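Local coordinates for putative branched-chain amino acid transport system substrate-binding protein (Rhodopseudomonas palustris, PDB 3TX6) that probably serves as the periplasmic solute-binding component of an ABC transporter, capturing lignin-derived aromatic acids such as p-coumaric acid and related compounds, at residues Asn90-Pro101 / Arg108-Ile119. Sequence-based numbering, arbitrary orientation. Where two conformers were deposited one is given.
With ENO (3-(4-hydroxy-phenyl)pyruvic acid), chain D.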
loop_
_atom_site.group_PDB
_atom_site.type_symbol
_atom_site.label_atom_id
_atom_site.label_comp_id
_atom_site.label_asym_id
_atom_site.label_seq_id
_atom_site.Cartn_x
_atom_site.Cartn_y
_atom_site.Cartn_z
ATOM N N ASN A 90 -14.096 4.382 12.641
ATOM C CA ASN A 90 -15.457 3.907 12.595
ATOM C C ASN A 90 -16.253 4.193 13.860
ATOM O O ASN A 90 -17.472 4.383 13.800
ATOM C CB ASN A 90 -15.546 2.438 12.221
ATOM C CG ASN A 90 -15.372 2.221 10.728
ATOM O OD1 ASN A 90 -16.339 2.268 9.975
ATOM N ND2 ASN A 90 -14.106 2.050 10.278
ATOM N N GLU A 91 -15.584 4.263 14.987
ATOM C CA GLU A 91 -16.246 4.604 16.257
ATOM C C GLU A 91 -16.547 6.104 16.347
ATOM O O GLU A 91 -17.660 6.504 16.740
ATOM C CB GLU A 91 -15.340 4.154 17.404
ATOM C CG GLU A 91 -16.037 4.175 18.761
ATOM C CD GLU A 91 -15.967 5.458 19.530
ATOM O OE1 GLU A 91 -15.340 6.421 19.059
ATOM O OE2 GLU A 91 -16.555 5.505 20.640
ATOM N N ALA A 92 -15.598 6.918 15.870
ATOM C CA ALA A 92 -15.719 8.363 15.922
ATOM C C ALA A 92 -16.557 8.930 14.733
ATOM O O ALA A 92 -16.912 10.117 14.725
ATOM C CB ALA A 92 -14.345 9.026 15.934
ATOM N N GLN A 93 -16.779 8.109 13.723
ATOM C CA GLN A 93 -17.500 8.493 12.516
ATOM C C GLN A 93 -16.781 9.553 11.691
ATOM O O GLN A 93 -17.327 10.621 11.382
ATOM C CB GLN A 93 -18.957 8.910 12.861
ATOM C CG GLN A 93 -19.691 7.867 13.707
ATOM C CD GLN A 93 -21.110 8.300 13.937
ATOM O OE1 GLN A 93 -21.413 9.107 14.861
ATOM N NE2 GLN A 93 -21.985 7.820 13.094
ATOM N N VAL A 94 -15.534 9.247 11.380
ATOM C CA VAL A 94 -14.669 10.113 10.613
ATOM C C VAL A 94 -14.131 9.319 9.404
ATOM O O VAL A 94 -13.658 8.222 9.553
ATOM C CB VAL A 94 -13.492 10.618 11.464
ATOM C CG1 VAL A 94 -12.573 11.538 10.613
ATOM C CG2 VAL A 94 -14.003 11.339 12.713
ATOM N N PRO A 95 -14.182 9.921 8.197
ATOM C CA PRO A 95 -13.600 9.243 7.044
ATOM C C PRO A 95 -12.144 8.898 7.282
ATOM O O PRO A 95 -11.349 9.737 7.739
ATOM C CB PRO A 95 -13.745 10.259 5.913
ATOM C CG PRO A 95 -14.970 11.066 6.324
ATOM C CD PRO A 95 -14.884 11.161 7.812
ATOM N N HIS A 96 -11.791 7.683 6.891
ATOM C CA HIS A 96 -10.442 7.164 7.026
ATOM C C HIS A 96 -9.947 6.675 5.705
ATOM O O HIS A 96 -10.568 5.804 5.078
ATOM C CB HIS A 96 -10.479 6.009 8.048
ATOM C CG HIS A 96 -9.214 5.206 8.083
ATOM N ND1 HIS A 96 -9.209 3.846 8.236
ATOM C CD2 HIS A 96 -7.872 5.606 7.987
ATOM C CE1 HIS A 96 -7.932 3.416 8.214
ATOM N NE2 HIS A 96 -7.116 4.487 8.054
ATOM N N ILE A 97 -8.812 7.222 5.254
ATOM C CA ILE A 97 -8.149 6.706 4.066
ATOM C C ILE A 97 -6.895 5.928 4.510
ATOM O O ILE A 97 -5.921 6.511 5.040
ATOM C CB ILE A 97 -7.761 7.829 3.079
ATOM C CG1 ILE A 97 -8.995 8.562 2.589
ATOM C CG2 ILE A 97 -7.033 7.231 1.913
ATOM C CD1 ILE A 97 -8.735 9.813 1.737
ATOM N N ALA A 98 -6.973 4.604 4.382
ATOM C CA ALA A 98 -5.911 3.693 4.772
ATOM C C ALA A 98 -4.745 3.789 3.799
ATOM O O ALA A 98 -4.961 3.795 2.585
ATOM C CB ALA A 98 -6.442 2.258 4.890
ATOM N N LEU A 99 -3.524 3.723 4.351
ATOM C CA LEU A 99 -2.295 3.749 3.549
ATOM C C LEU A 99 -1.556 2.381 3.542
ATOM O O LEU A 99 -0.466 2.282 2.984
ATOM C CB LEU A 99 -1.393 4.902 3.988
ATOM C CG LEU A 99 -1.989 6.308 3.945
ATOM C CD1 LEU A 99 -0.958 7.373 4.405
ATOM C CD2 LEU A 99 -2.596 6.689 2.581
ATOM N N ALA A 100 -2.190 1.352 4.110
ATOM C CA ALA A 100 -1.748 -0.041 4.070
ATOM C C ALA A 100 -2.961 -0.889 3.809
ATOM O O ALA A 100 -4.051 -0.482 4.135
ATOM C CB ALA A 100 -1.132 -0.467 5.389
ATOM N N PRO A 101 -2.775 -2.000 3.081
ATOM C CA PRO A 101 -3.921 -2.866 2.882
ATOM C C PRO A 101 -4.348 -3.371 4.293
ATOM O O PRO A 101 -3.565 -3.408 5.264
ATOM C CB PRO A 101 -3.431 -3.900 1.886
ATOM C CG PRO A 101 -1.979 -3.859 1.911
ATOM C CD PRO A 101 -1.537 -2.577 2.554
ATOM N N ARG A 108 -15.622 -2.312 9.620
ATOM C CA ARG A 108 -14.707 -1.239 9.223
ATOM C C ARG A 108 -15.138 -0.491 7.964
ATOM O O ARG A 108 -14.583 0.559 7.638
ATOM C CB ARG A 108 -13.356 -1.869 9.011
ATOM C CG ARG A 108 -12.723 -2.419 10.265
ATOM C CD ARG A 108 -11.454 -3.218 9.979
ATOM N NE ARG A 108 -11.107 -3.922 11.219
ATOM C CZ ARG A 108 -10.463 -5.062 11.283
ATOM N NH1 ARG A 108 -10.075 -5.660 10.168
ATOM N NH2 ARG A 108 -10.222 -5.613 12.475
ATOM N N ALA A 109 -16.059 -1.065 7.212
ATOM C CA ALA A 109 -16.328 -0.592 5.848
ATOM C C ALA A 109 -17.016 0.745 5.774
ATOM O O ALA A 109 -16.857 1.447 4.780
ATOM C CB ALA A 109 -17.141 -1.595 5.035
ATOM N N LYS A 110 -17.809 1.110 6.771
ATOM C CA LYS A 110 -18.583 2.333 6.621
ATOM C C LYS A 110 -17.689 3.554 6.478
ATOM O O LYS A 110 -17.928 4.358 5.621
ATOM C CB LYS A 110 -19.538 2.525 7.783
ATOM C CG LYS A 110 -20.445 3.730 7.584
ATOM C CD LYS A 110 -21.581 3.798 8.583
ATOM C CE LYS A 110 -22.365 5.113 8.439
ATOM N NZ LYS A 110 -23.587 5.287 9.283
ATOM N N TRP A 111 -16.657 3.671 7.319
ATOM C CA TRP A 111 -15.830 4.891 7.352
ATOM C C TRP A 111 -14.457 4.755 6.749
ATOM O O TRP A 111 -13.801 5.759 6.589
ATOM C CB TRP A 111 -15.766 5.457 8.754
ATOM C CG TRP A 111 -17.098 5.948 9.208
ATOM C CD1 TRP A 111 -18.021 5.276 9.997
ATOM C CD2 TRP A 111 -17.704 7.219 8.874
ATOM N NE1 TRP A 111 -19.124 6.067 10.175
ATOM C CE2 TRP A 111 -19.011 7.226 9.484
ATOM C CE3 TRP A 111 -17.306 8.306 8.114
ATOM C CZ2 TRP A 111 -19.867 8.321 9.377
ATOM C CZ3 TRP A 111 -18.171 9.412 8.010
ATOM C CH2 TRP A 111 -19.439 9.399 8.616
ATOM N N SER A 112 -14.026 3.534 6.365
ATOM C CA SER A 112 -12.686 3.319 5.810
ATOM C C SER A 112 -12.723 2.931 4.339
ATOM O O SER A 112 -13.520 2.110 3.926
ATOM C CB SER A 112 -11.927 2.206 6.557
ATOM O OG SER A 112 -11.686 2.552 7.919
ATOM N N VAL A 113 -11.815 3.555 3.594
ATOM C CA VAL A 113 -11.413 3.106 2.277
ATOM C C VAL A 113 -9.893 2.893 2.304
ATOM O O VAL A 113 -9.219 3.351 3.222
ATOM C CB VAL A 113 -11.779 4.114 1.175
ATOM C CG1 VAL A 113 -13.300 4.245 1.054
ATOM C CG2 VAL A 113 -11.118 5.479 1.353
ATOM N N ALA A 114 -9.365 2.253 1.268
ATOM C CA ALA A 114 -7.920 1.968 1.187
ATOM C C ALA A 114 -7.295 2.441 -0.123
ATOM O O ALA A 114 -7.847 2.215 -1.177
ATOM C CB ALA A 114 -7.650 0.503 1.409
HETATM N N MSE A 115 -6.117 3.036 -0.029
HETATM C CA MSE A 115 -5.355 3.399 -1.215
HETATM C C MSE A 115 -4.557 2.234 -1.800
HETATM O O MSE A 115 -4.509 2.081 -3.016
HETATM C CB MSE A 115 -4.486 4.614 -0.921
HETATM C CG MSE A 115 -5.329 5.775 -0.384
HETATM SE SE MSE A 115 -6.905 6.245 -1.515
HETATM C CE MSE A 115 -5.812 6.926 -2.962
ATOM N N PRO A 116 -3.875 1.423 -0.973
ATOM C CA PRO A 116 -3.100 0.310 -1.575
ATOM C C PRO A 116 -3.965 -0.675 -2.339
ATOM O O PRO A 116 -5.132 -0.889 -2.005
ATOM C CB PRO A 116 -2.428 -0.355 -0.377
ATOM C CG PRO A 116 -2.357 0.738 0.638
ATOM C CD PRO A 116 -3.693 1.450 0.474
ATOM N N GLN A 117 -3.384 -1.267 -3.382
ATOM C CA GLN A 117 -4.044 -2.284 -4.112
ATOM C C GLN A 117 -4.435 -3.457 -3.189
ATOM O O GLN A 117 -3.650 -3.878 -2.353
ATOM C CB GLN A 117 -3.151 -2.812 -5.228
ATOM C CG GLN A 117 -2.836 -1.773 -6.312
ATOM C CD GLN A 117 -1.743 -0.780 -5.948
ATOM O OE1 GLN A 117 -1.128 -0.889 -4.890
ATOM N NE2 GLN A 117 -1.469 0.180 -6.858
ATOM N N PRO A 118 -5.670 -3.980 -3.354
ATOM C CA PRO A 118 -6.078 -5.142 -2.584
ATOM C C PRO A 118 -5.267 -6.349 -2.933
ATOM O O PRO A 118 -4.811 -6.504 -4.080
ATOM C CB PRO A 118 -7.556 -5.303 -2.937
ATOM C CG PRO A 118 -7.706 -4.722 -4.283
ATOM C CD PRO A 118 -6.693 -3.586 -4.337
ATOM N N ILE A 119 -5.003 -7.172 -1.940
ATOM C CA ILE A 119 -4.186 -8.348 -2.153
ATOM C C ILE A 119 -4.614 -9.194 -3.363
ATOM O O ILE A 119 -3.739 -9.584 -4.106
ATOM C CB ILE A 119 -4.052 -9.179 -0.870
ATOM C CG1 ILE A 119 -2.908 -8.674 0.021
ATOM C CG2 ILE A 119 -3.806 -10.675 -1.144
ATOM C CD1 ILE A 119 -3.033 -7.245 0.454
HETATM O O4 ENO D . 0.564 -3.453 4.797
HETATM C C9 ENO D . 1.928 -1.289 2.541
HETATM C C8 ENO D . 1.499 -0.664 1.388
HETATM C C7 ENO D . 1.322 -1.384 0.197
HETATM C C6 ENO D . 1.494 -2.755 0.227
HETATM C C5 ENO D . 1.944 -3.397 1.377
HETATM C C4 ENO D . 2.154 -2.670 2.561
HETATM O O3 ENO D . 0.864 -0.707 -0.927
HETATM C C3 ENO D . 2.705 -3.336 3.791
HETATM C C2 ENO D . 1.764 -3.773 4.847
HETATM C C1 ENO D . 2.328 -4.473 5.993
HETATM O O2 ENO D . 1.550 -4.797 6.914
HETATM O O1 ENO D . 3.564 -4.748 6.045
HETATM O O HOH W 1 -21.519 5.543 11.733
#
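Trp111 lays its indole against the turn that follows helix 79-92. Trp111 CB sits 3.6 Å from Val94 O. Next along, CD1 presents the ring edge to Asn90 OD1, the same oxygen that accepts the Trp111 backbone N-H at 3.0 Å, with that donor tilted out of the carbonyl plane. Over one face comes Gln93 CA, 3.7 Å from the centroid of the five-membered ring of Trp111 and 16° off its normal, a CH-pi contact at the residue where the chain leaves the helix with positive phi. NE1 donates to a water that also accepts from Gln93 NE2. Farther out, Trp111 CZ2 lies 3.6 Å from Gln93 CB, CH2 is turned toward Gln93 O, and Trp111 CZ3 meets Pro95 CD at 3.7 Å. With alanine in its place the hollow under Gln93 CA and beside the Pro95 ring would probably go unfilled, and the water would lose its indole donor. The other end of the same amide, Asn90 ND2, donates to Arg108 O from above its carbonyl plane and also to Ser86 O.

Beyond the indole, strands 96-98 and 112-114 run parallel as the ends of a beta-alpha-beta unit at one margin of a sheet in this periplasmic-binding-protein fold. Val113 N reaches His96 O almost straight on (167° at the hydrogen), and Ala98 N bonds Val113 O. With its CG anti to the backbone N (chi1 169°), His96 turns ND1 to Ser112 OG at 2.8 Å, in the ring plane; NE2 bonds Gly75 O, so the imidazole is pinned at both nitrogens. Where the strands end, Pro116 CG packs 3.4 Å from Leu99 O. Both prolines line the pocket holding 3-(4-hydroxy-phenyl)pyruvic acid: Pro116 CB lies 3.4 Å from ligand O3, and Pro101 CD is close to O4.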